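Local coordinates for protein superoxide dismutase [Fe] (Sulfolobus acidocaldarius, PDB 1B06) that converts toxic superoxide radicals into hydrogen peroxide and molecular oxygen, using one iron ion per subunit, at residues E10-P15 against N79-H84; D50-L55 against Q68-G73; G103-L108 against G145-M150. All blocks are in the same frame, centred on the assembly; numbering follows the deposited sequence.

Followed from the N terminus, the chain first runs through the extended residues 10-15 and then climbs helix 27-57. Contact 2 closes first, where residues 50-55 of that helix meet residues 68-73 of helix 67-89 across a short connection. Contact 1 closes further along the same second helix, at residues 79-84, and therefore encloses contact 2 completely. Contact 3 opens only afterwards and crosses neither: it ties helix 103-113 to strand 147-153. The nested pair thus organises the N-terminal alpha-hairpin domain, while contact 3 belongs to the C-terminal domain, with contacts 2 and 3 on opposite sides of the chain's centre. All three lie within reach of a second subunit.

Contact 1. Residues E10-P15 against N79-H84; sequences EFPQLP and NGHKLH. With FE (Fe (III) ion), chain G.
His81 and the extended run Glu10-Pro12 meet through a single ring carbon. From its CB, the His81 side chain sets out beside the extended segment and turns in at CG, which stands roughly anti to the backbone N (chi1 152°), an orientation that brings the ring's CE1 nearer to residues 10-12 than the direction of CB alone would suggest. ND1 is hydrogen-bonded to His38 of helix 27-57. Between the two ring nitrogens, CE1 does the touching: it sits 3.8 Å from Glu10 O, and Pro12 CD comes up at the ring's edge, 4.1 Å from His81 CE1. NE2, at the far end, bonds to Glu143 of the second subunit. With both nitrogens hydrogen-bonded, the ring's rotation is probably well fixed, and CE1 between them is left to face residues 10-12.

One turn further along the helix, His84 is held differently, between a backbone carbonyl and the metal. Its ND1 gives a hydrogen bond to Gly80 O at 2.6 Å, nearly in the plane of the ring, with an N-H...O angle of 158°. This second-shell carbonyl orients the imidazole so that His84 NE2 reaches the iron at 2.2 Å. His33, Asp170, His174 and a water complete the three-histidine, one-aspartate site of the iron/manganese superoxide dismutases.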
loop_
_atom_site.group_PDB
_atom_site.type_symbol
_atom_site.label_atom_id
_atom_site.label_comp_id
_atom_site.label_asym_id
_atom_site.label_seq_id
_atom_site.Cartn_x
_atom_site.Cartn_y
_atom_site.Cartn_z
ATOM N N GLU A 10 26.234 -5.418 5.210
ATOM C CA GLU A 10 27.440 -5.092 4.468
ATOM C C GLU A 10 27.118 -4.905 2.995
ATOM O O GLU A 10 26.312 -5.641 2.431
ATOM C CB GLU A 10 28.474 -6.205 4.626
ATOM C CG GLU A 10 29.651 -5.826 5.517
ATOM C CD GLU A 10 30.047 -6.941 6.469
ATOM O OE1 GLU A 10 30.229 -8.088 6.002
ATOM O OE2 GLU A 10 30.174 -6.670 7.685
ATOM N N PHE A 11 27.744 -3.909 2.378
ATOM C CA PHE A 11 27.543 -3.631 0.964
ATOM C C PHE A 11 28.303 -4.697 0.170
ATOM O O PHE A 11 29.527 -4.797 0.257
ATOM C CB PHE A 11 28.071 -2.231 0.629
ATOM C CG PHE A 11 27.792 -1.788 -0.785
ATOM C CD1 PHE A 11 26.508 -1.849 -1.310
ATOM C CD2 PHE A 11 28.816 -1.284 -1.584
ATOM C CE1 PHE A 11 26.245 -1.417 -2.600
ATOM C CE2 PHE A 11 28.560 -0.851 -2.879
ATOM C CZ PHE A 11 27.268 -0.918 -3.385
ATOM N N PRO A 12 27.580 -5.504 -0.618
ATOM C CA PRO A 12 28.210 -6.559 -1.415
ATOM C C PRO A 12 28.980 -6.038 -2.628
ATOM O O PRO A 12 28.841 -4.879 -3.015
ATOM C CB PRO A 12 27.033 -7.446 -1.819
ATOM C CG PRO A 12 25.877 -6.503 -1.885
ATOM C CD PRO A 12 26.120 -5.455 -0.820
ATOM N N GLN A 13 29.791 -6.908 -3.222
ATOM C CA GLN A 13 30.579 -6.554 -4.394
ATOM C C GLN A 13 29.822 -6.950 -5.654
ATOM O O GLN A 13 29.083 -7.931 -5.651
ATOM C CB GLN A 13 31.926 -7.284 -4.370
ATOM C CG GLN A 13 32.846 -6.862 -3.240
ATOM C CD GLN A 13 34.112 -6.190 -3.737
ATOM O OE1 GLN A 13 34.289 -5.986 -4.939
ATOM N NE2 GLN A 13 34.999 -5.839 -2.811
ATOM N N LEU A 14 29.999 -6.180 -6.723
ATOM C CA LEU A 14 29.351 -6.484 -7.994
ATOM C C LEU A 14 30.057 -7.720 -8.544
ATOM O O LEU A 14 31.281 -7.809 -8.499
ATOM C CB LEU A 14 29.511 -5.306 -8.963
ATOM C CG LEU A 14 28.418 -5.078 -10.009
ATOM C CD1 LEU A 14 27.095 -4.786 -9.323
ATOM C CD2 LEU A 14 28.808 -3.925 -10.901
ATOM N N PRO A 15 29.298 -8.698 -9.058
ATOM C CA PRO A 15 29.899 -9.923 -9.603
ATOM C C PRO A 15 30.650 -9.771 -10.930
ATOM O O PRO A 15 31.237 -10.731 -11.425
ATOM C CB PRO A 15 28.714 -10.888 -9.733
ATOM C CG PRO A 15 27.538 -10.184 -9.098
ATOM C CD PRO A 15 27.832 -8.726 -9.145
ATOM N N ASN A 79 14.681 -4.500 2.212
ATOM C CA ASN A 79 14.222 -5.170 1.002
ATOM C C ASN A 79 14.976 -4.583 -0.193
ATOM O O ASN A 79 15.365 -5.309 -1.106
ATOM C CB ASN A 79 12.710 -4.976 0.819
ATOM C CG ASN A 79 11.896 -6.090 1.469
ATOM O OD1 ASN A 79 12.098 -7.270 1.180
ATOM N ND2 ASN A 79 10.968 -5.716 2.351
ATOM N N GLY A 80 15.188 -3.271 -0.178
ATOM C CA GLY A 80 15.906 -2.637 -1.268
ATOM C C GLY A 80 17.287 -3.252 -1.439
ATOM O O GLY A 80 17.745 -3.497 -2.555
ATOM N N HIS A 81 17.949 -3.509 -0.319
ATOM C CA HIS A 81 19.280 -4.100 -0.325
ATOM C C HIS A 81 19.251 -5.571 -0.776
ATOM O O HIS A 81 19.917 -5.954 -1.742
ATOM C CB HIS A 81 19.896 -3.961 1.081
ATOM C CG HIS A 81 20.886 -5.030 1.431
ATOM N ND1 HIS A 81 22.037 -5.245 0.706
ATOM C CD2 HIS A 81 20.896 -5.941 2.433
ATOM C CE1 HIS A 81 22.715 -6.243 1.245
ATOM N NE2 HIS A 81 22.044 -6.683 2.294
ATOM N N LYS A 82 18.460 -6.386 -0.087
ATOM C CA LYS A 82 18.367 -7.806 -0.399
ATOM C C LYS A 82 17.950 -8.107 -1.831
ATOM O O LYS A 82 18.508 -9.001 -2.467
ATOM C CB LYS A 82 17.405 -8.484 0.574
ATOM C CG LYS A 82 17.839 -8.370 2.037
ATOM C CD LYS A 82 17.075 -9.334 2.935
ATOM C CE LYS A 82 17.728 -9.439 4.308
ATOM N NZ LYS A 82 18.744 -10.539 4.372
ATOM N N LEU A 83 16.974 -7.367 -2.344
ATOM C CA LEU A 83 16.498 -7.595 -3.701
ATOM C C LEU A 83 17.539 -7.218 -4.749
ATOM O O LEU A 83 17.651 -7.879 -5.782
ATOM C CB LEU A 83 15.205 -6.818 -3.945
ATOM C CG LEU A 83 13.973 -7.306 -3.174
ATOM C CD1 LEU A 83 12.761 -6.526 -3.643
ATOM C CD2 LEU A 83 13.762 -8.799 -3.389
ATOM N N HIS A 84 18.299 -6.160 -4.491
ATOM C CA HIS A 84 19.328 -5.746 -5.434
ATOM C C HIS A 84 20.464 -6.762 -5.427
ATOM O O HIS A 84 21.074 -7.033 -6.460
ATOM C CB HIS A 84 19.856 -4.357 -5.073
ATOM C CG HIS A 84 19.032 -3.247 -5.637
ATOM N ND1 HIS A 84 17.942 -2.725 -4.978
ATOM C CD2 HIS A 84 19.090 -2.613 -6.830
ATOM C CE1 HIS A 84 17.361 -1.818 -5.742
ATOM N NE2 HIS A 84 18.039 -1.731 -6.872
HETATM FE FE FE G . 16.967 -0.783 -8.535
HETATM O O HOH W 1 15.194 -0.888 -7.456
#

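Contact 2. Residues D50-L55 against Q68-G73; sequences DRLEKL and QGILRG
The guanidinium of Arg51 is the flat group of this contact, and the methyl end of Ile70 approaches it obliquely, with Ile70 CD1 4.3 Å from Arg51 NE. The planar group itself is oriented by polar partners outside the two segments. Its NE forms a salt bridge with Asp66 of the third subunit, NH1 bonds to the backbone O of Gly63 of that subunit, and NH2 bonds to Gln64 O of its own chain. The methyl therefore lies beside a charged group whose N-H groups are directed to other partners.

Ile70 is the side chain that fills the gap between the helices, its CD1 meeting both Arg51 and Leu55 while CG2 meets Leu52. The longer branch, CG1 to CD1, is extended (chi2 167°) and carries its methyl to Leu55, where Ile70 CD1 and Leu55 CD1 lie 4.2 Å apart. The short branch stands anti to the backbone N, and Ile70 CG2 lies 4.3 Å from Leu52 CB. The backbones come nearest at the same place, Leu52 CA and Ile70 CA being 7.2 Å apart. The short helical segments are 10.6 Å apart at their axes and run at 135° to each other, so they splay well away from strict antiparallel packing, and one branched residue bridges most of the gap. Leu52 also packs on Gln148 of the second subunit, while Leu55 packs on Leu67, just before residues 68-73.

Apolar packing between two long helices, close to their connection and far from the iron, belongs to the alpha-hairpin domain of the family; here the same corner of the hairpin also faces two other subunits of the tetramer.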
loop_
_atom_site.group_PDB
_atom_site.type_symbol
_atom_site.label_atom_id
_atom_site.label_comp_id
_atom_site.label_asym_id
_atom_site.label_seq_id
_atom_site.Cartn_x
_atom_site.Cartn_y
_atom_site.Cartn_z
ATOM N N ASP A 50 20.609 1.560 13.946
ATOM C CA ASP A 50 21.266 2.259 15.037
ATOM C C ASP A 50 20.192 2.814 15.975
ATOM O O ASP A 50 20.276 2.654 17.195
ATOM C CB ASP A 50 22.113 3.412 14.493
ATOM C CG ASP A 50 23.368 2.935 13.793
ATOM O OD1 ASP A 50 23.852 1.833 14.118
ATOM O OD2 ASP A 50 23.872 3.664 12.916
ATOM N N ARG A 51 19.182 3.461 15.395
ATOM C CA ARG A 51 18.089 4.036 16.172
ATOM C C ARG A 51 17.294 2.959 16.902
ATOM O O ARG A 51 16.962 3.117 18.076
ATOM C CB ARG A 51 17.155 4.839 15.267
ATOM C CG ARG A 51 17.509 6.306 15.188
ATOM C CD ARG A 51 16.586 7.049 14.241
ATOM N NE ARG A 51 15.366 7.515 14.897
ATOM C CZ ARG A 51 15.327 8.435 15.860
ATOM N NH1 ARG A 51 16.445 8.997 16.294
ATOM N NH2 ARG A 51 14.162 8.810 16.379
ATOM N N LEU A 52 16.990 1.866 16.209
ATOM C CA LEU A 52 16.236 0.781 16.825
ATOM C C LEU A 52 17.023 0.205 18.003
ATOM O O LEU A 52 16.458 -0.122 19.048
ATOM C CB LEU A 52 15.945 -0.322 15.798
ATOM C CG LEU A 52 15.036 -1.472 16.268
ATOM C CD1 LEU A 52 13.727 -0.909 16.822
ATOM C CD2 LEU A 52 14.751 -2.418 15.107
ATOM N N GLU A 53 18.330 0.080 17.824
ATOM C CA GLU A 53 19.191 -0.448 18.870
ATOM C C GLU A 53 19.144 0.463 20.098
ATOM O O GLU A 53 19.022 -0.008 21.231
ATOM C CB GLU A 53 20.622 -0.551 18.352
ATOM C CG GLU A 53 21.536 -1.380 19.210
ATOM C CD GLU A 53 22.934 -1.454 18.641
ATOM O OE1 GLU A 53 23.614 -0.410 18.606
ATOM O OE2 GLU A 53 23.351 -2.553 18.224
ATOM N N LYS A 54 19.241 1.767 19.866
ATOM C CA LYS A 54 19.208 2.752 20.945
ATOM C C LYS A 54 17.886 2.656 21.691
ATOM O O LYS A 54 17.841 2.715 22.921
ATOM C CB LYS A 54 19.352 4.162 20.378
ATOM C CG LYS A 54 20.779 4.608 20.169
ATOM C CD LYS A 54 20.826 6.100 19.872
ATOM C CE LYS A 54 22.133 6.493 19.194
ATOM N NZ LYS A 54 21.917 6.948 17.788
ATOM N N LEU A 55 16.813 2.518 20.920
ATOM C CA LEU A 55 15.463 2.411 21.455
ATOM C C LEU A 55 15.361 1.196 22.369
ATOM O O LEU A 55 14.813 1.280 23.467
ATOM C CB LEU A 55 14.470 2.291 20.295
ATOM C CG LEU A 55 12.978 2.056 20.513
ATOM C CD1 LEU A 55 12.241 2.502 19.266
ATOM C CD2 LEU A 55 12.699 0.587 20.776
ATOM N N GLN A 68 6.638 3.577 13.912
ATOM C CA GLN A 68 6.214 3.230 12.558
ATOM C C GLN A 68 7.181 3.790 11.519
ATOM O O GLN A 68 7.369 3.201 10.457
ATOM C CB GLN A 68 4.804 3.753 12.284
ATOM C CG GLN A 68 3.709 2.775 12.673
ATOM C CD GLN A 68 3.805 1.472 11.919
ATOM O OE1 GLN A 68 3.629 1.438 10.705
ATOM N NE2 GLN A 68 4.083 0.386 12.635
ATOM N N GLY A 69 7.786 4.931 11.826
ATOM C CA GLY A 69 8.733 5.526 10.902
ATOM C C GLY A 69 9.982 4.669 10.797
ATOM O O GLY A 69 10.577 4.541 9.726
ATOM N N ILE A 70 10.374 4.070 11.917
ATOM C CA ILE A 70 11.559 3.224 11.962
ATOM C C ILE A 70 11.295 1.863 11.312
ATOM O O ILE A 70 12.078 1.399 10.479
ATOM C CB ILE A 70 12.017 3.004 13.420
ATOM C CG1 ILE A 70 12.477 4.333 14.022
ATOM C CG2 ILE A 70 13.138 1.969 13.477
ATOM C CD1 ILE A 70 12.648 4.304 15.533
ATOM N N LEU A 71 10.188 1.232 11.692
ATOM C CA LEU A 71 9.829 -0.077 11.155
ATOM C C LEU A 71 9.549 -0.071 9.655
ATOM O O LEU A 71 10.043 -0.929 8.932
ATOM C CB LEU A 71 8.615 -0.635 11.896
ATOM C CG LEU A 71 8.879 -1.064 13.339
ATOM C CD1 LEU A 71 7.581 -1.543 13.956
ATOM C CD2 LEU A 71 9.938 -2.158 13.378
ATOM N N ARG A 72 8.752 0.880 9.183
ATOM C CA ARG A 72 8.458 0.936 7.759
ATOM C C ARG A 72 9.704 1.347 6.962
ATOM O O ARG A 72 9.882 0.945 5.809
ATOM C CB ARG A 72 7.301 1.900 7.485
ATOM C CG ARG A 72 6.574 1.587 6.184
ATOM C CD ARG A 72 5.153 2.136 6.135
ATOM N NE ARG A 72 4.503 1.805 4.867
ATOM C CZ ARG A 72 4.522 2.580 3.785
ATOM N NH1 ARG A 72 5.159 3.745 3.798
ATOM N NH2 ARG A 72 3.895 2.190 2.683
ATOM N N GLY A 73 10.569 2.140 7.584
ATOM C CA GLY A 73 11.786 2.561 6.913
ATOM C C GLY A 73 12.692 1.364 6.728
ATOM O O GLY A 73 13.475 1.297 5.785
#

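Contact 3. Residues G103-L108 against G145-M150; sequences GALADL and GNLQIM
Leu147 brings its CD1 against the base of Leu108, and this is where the contact is tight. Leu147 CD1 lies 3.6 Å from Leu108 CB and also approaches the carbonyl carbon of Leu108, so one methyl presses on the helix surface rather than on a side-chain end. The geometry follows from Leu147 having CD1 anti to CA (chi2 170°), which carries the methyl forward from the strand. Leu105, one turn earlier in the helix, meets the same methyl obliquely and more lightly: its CD1 is 4.1 Å from Leu147 CD1. Leu147 also packs on Ile109 and Tyr140, and Trp197 and Ala200 of helix 197-205 pack against Leu105, which places this end inside the C-terminal domain.

Toward Gly145 the contact opens out. Gly145, partly exposed, has no direct atom contact with the helix segment, and Leu108, tight at CB, is itself partly exposed. Here the chain turns: Gly145 and Asn146 both face Asp141 in a G1 beta bulge, next to the connection from strand 134-140. The positive phi of Gly145 (90°) suits that turn. Asn146 faces away from the helix and gives its ND2 to Lys7 O of the second subunit.

The chemistry is correspondingly divided. The side chains that meet are all aliphatic, with one methyl also near a backbone carbonyl carbon. What holds the two segments together directly is probably burial of leucine methyls, with the Gln112 side-chain amide, bonded to Gly145 O and Leu147 N, probably helping to position residues 145-147 against the helix.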
loop_
_atom_site.group_PDB
_atom_site.type_symbol
_atom_site.label_atom_id
_atom_site.label_comp_id
_atom_site.label_asym_id
_atom_site.label_seq_id
_atom_site.Cartn_x
_atom_site.Cartn_y
_atom_site.Cartn_z
ATOM N N GLY A 103 18.103 -27.938 -16.457
ATOM C CA GLY A 103 17.910 -28.611 -15.187
ATOM C C GLY A 103 16.474 -28.684 -14.715
ATOM O O GLY A 103 15.544 -28.687 -15.515
ATOM N N ALA A 104 16.307 -28.748 -13.398
ATOM C CA ALA A 104 14.997 -28.836 -12.768
ATOM C C ALA A 104 14.111 -27.647 -13.100
ATOM O O ALA A 104 12.895 -27.791 -13.257
ATOM C CB ALA A 104 15.161 -28.947 -11.265
ATOM N N LEU A 105 14.716 -26.470 -13.206
ATOM C CA LEU A 105 13.958 -25.261 -13.515
ATOM C C LEU A 105 13.281 -25.359 -14.875
ATOM O O LEU A 105 12.099 -25.055 -15.006
ATOM C CB LEU A 105 14.867 -24.026 -13.481
ATOM C CG LEU A 105 14.170 -22.692 -13.792
ATOM C CD1 LEU A 105 13.069 -22.426 -12.777
ATOM C CD2 LEU A 105 15.182 -21.567 -13.770
ATOM N N ALA A 106 14.030 -25.779 -15.890
ATOM C CA ALA A 106 13.475 -25.906 -17.234
ATOM C C ALA A 106 12.356 -26.943 -17.249
ATOM O O ALA A 106 11.385 -26.804 -17.984
ATOM C CB ALA A 106 14.570 -26.295 -18.224
ATOM N N ASP A 107 12.496 -27.977 -16.428
ATOM C CA ASP A 107 11.494 -29.031 -16.353
ATOM C C ASP A 107 10.199 -28.536 -15.710
ATOM O O ASP A 107 9.109 -28.851 -16.180
ATOM C CB ASP A 107 12.041 -30.220 -15.564
ATOM C CG ASP A 107 11.001 -31.281 -15.324
ATOM O OD1 ASP A 107 10.492 -31.842 -16.317
ATOM O OD2 ASP A 107 10.692 -31.549 -14.143
ATOM N N LEU A 108 10.324 -27.762 -14.637
ATOM C CA LEU A 108 9.154 -27.230 -13.945
ATOM C C LEU A 108 8.426 -26.217 -14.821
ATOM O O LEU A 108 7.200 -26.171 -14.835
ATOM C CB LEU A 108 9.564 -26.571 -12.621
ATOM C CG LEU A 108 9.923 -27.518 -11.468
ATOM C CD1 LEU A 108 10.015 -26.744 -10.155
ATOM C CD2 LEU A 108 8.875 -28.613 -11.370
ATOM N N GLY A 145 4.468 -26.459 -4.776
ATOM C CA GLY A 145 5.407 -26.890 -5.792
ATOM C C GLY A 145 5.301 -26.006 -7.020
ATOM O O GLY A 145 5.927 -26.275 -8.048
ATOM N N ASN A 146 4.511 -24.940 -6.912
ATOM C CA ASN A 146 4.323 -24.020 -8.030
ATOM C C ASN A 146 5.394 -22.950 -8.101
ATOM O O ASN A 146 5.930 -22.522 -7.083
ATOM C CB ASN A 146 2.971 -23.306 -7.932
ATOM C CG ASN A 146 1.795 -24.224 -8.188
ATOM O OD1 ASN A 146 1.931 -25.273 -8.810
ATOM N ND2 ASN A 146 0.624 -23.825 -7.703
ATOM N N LEU A 147 5.694 -22.527 -9.323
ATOM C CA LEU A 147 6.643 -21.452 -9.565
ATOM C C LEU A 147 5.691 -20.263 -9.727
ATOM O O LEU A 147 5.112 -20.052 -10.796
ATOM C CB LEU A 147 7.423 -21.709 -10.859
ATOM C CG LEU A 147 8.515 -22.774 -10.795
ATOM C CD1 LEU A 147 9.015 -23.073 -12.192
ATOM C CD2 LEU A 147 9.650 -22.285 -9.924
ATOM N N GLN A 148 5.514 -19.502 -8.654
ATOM C CA GLN A 148 4.583 -18.380 -8.659
ATOM C C GLN A 148 5.126 -17.033 -9.117
ATOM O O GLN A 148 6.103 -16.526 -8.566
ATOM C CB GLN A 148 3.970 -18.237 -7.261
ATOM C CG GLN A 148 2.907 -17.172 -7.159
ATOM C CD GLN A 148 1.639 -17.543 -7.895
ATOM O OE1 GLN A 148 1.083 -18.624 -7.697
ATOM N NE2 GLN A 148 1.171 -16.644 -8.753
ATOM N N ILE A 149 4.478 -16.456 -10.123
ATOM C CA ILE A 149 4.863 -15.145 -10.637
ATOM C C ILE A 149 4.177 -14.086 -9.782
ATOM O O ILE A 149 3.043 -14.278 -9.346
ATOM C CB ILE A 149 4.385 -14.928 -12.088
ATOM C CG1 ILE A 149 5.165 -15.818 -13.051
ATOM C CG2 ILE A 149 4.565 -13.464 -12.475
ATOM C CD1 ILE A 149 4.633 -15.764 -14.472
ATOM N N MET A 150 4.850 -12.965 -9.547
ATOM C CA MET A 150 4.249 -11.899 -8.758
ATOM C C MET A 150 4.862 -10.537 -9.064
ATOM O O MET A 150 6.058 -10.423 -9.328
ATOM C CB MET A 150 4.387 -12.204 -7.258
ATOM C CG MET A 150 3.679 -11.203 -6.332
ATOM S SD MET A 150 1.891 -11.016 -6.633
ATOM C CE MET A 150 1.370 -12.698 -6.472
#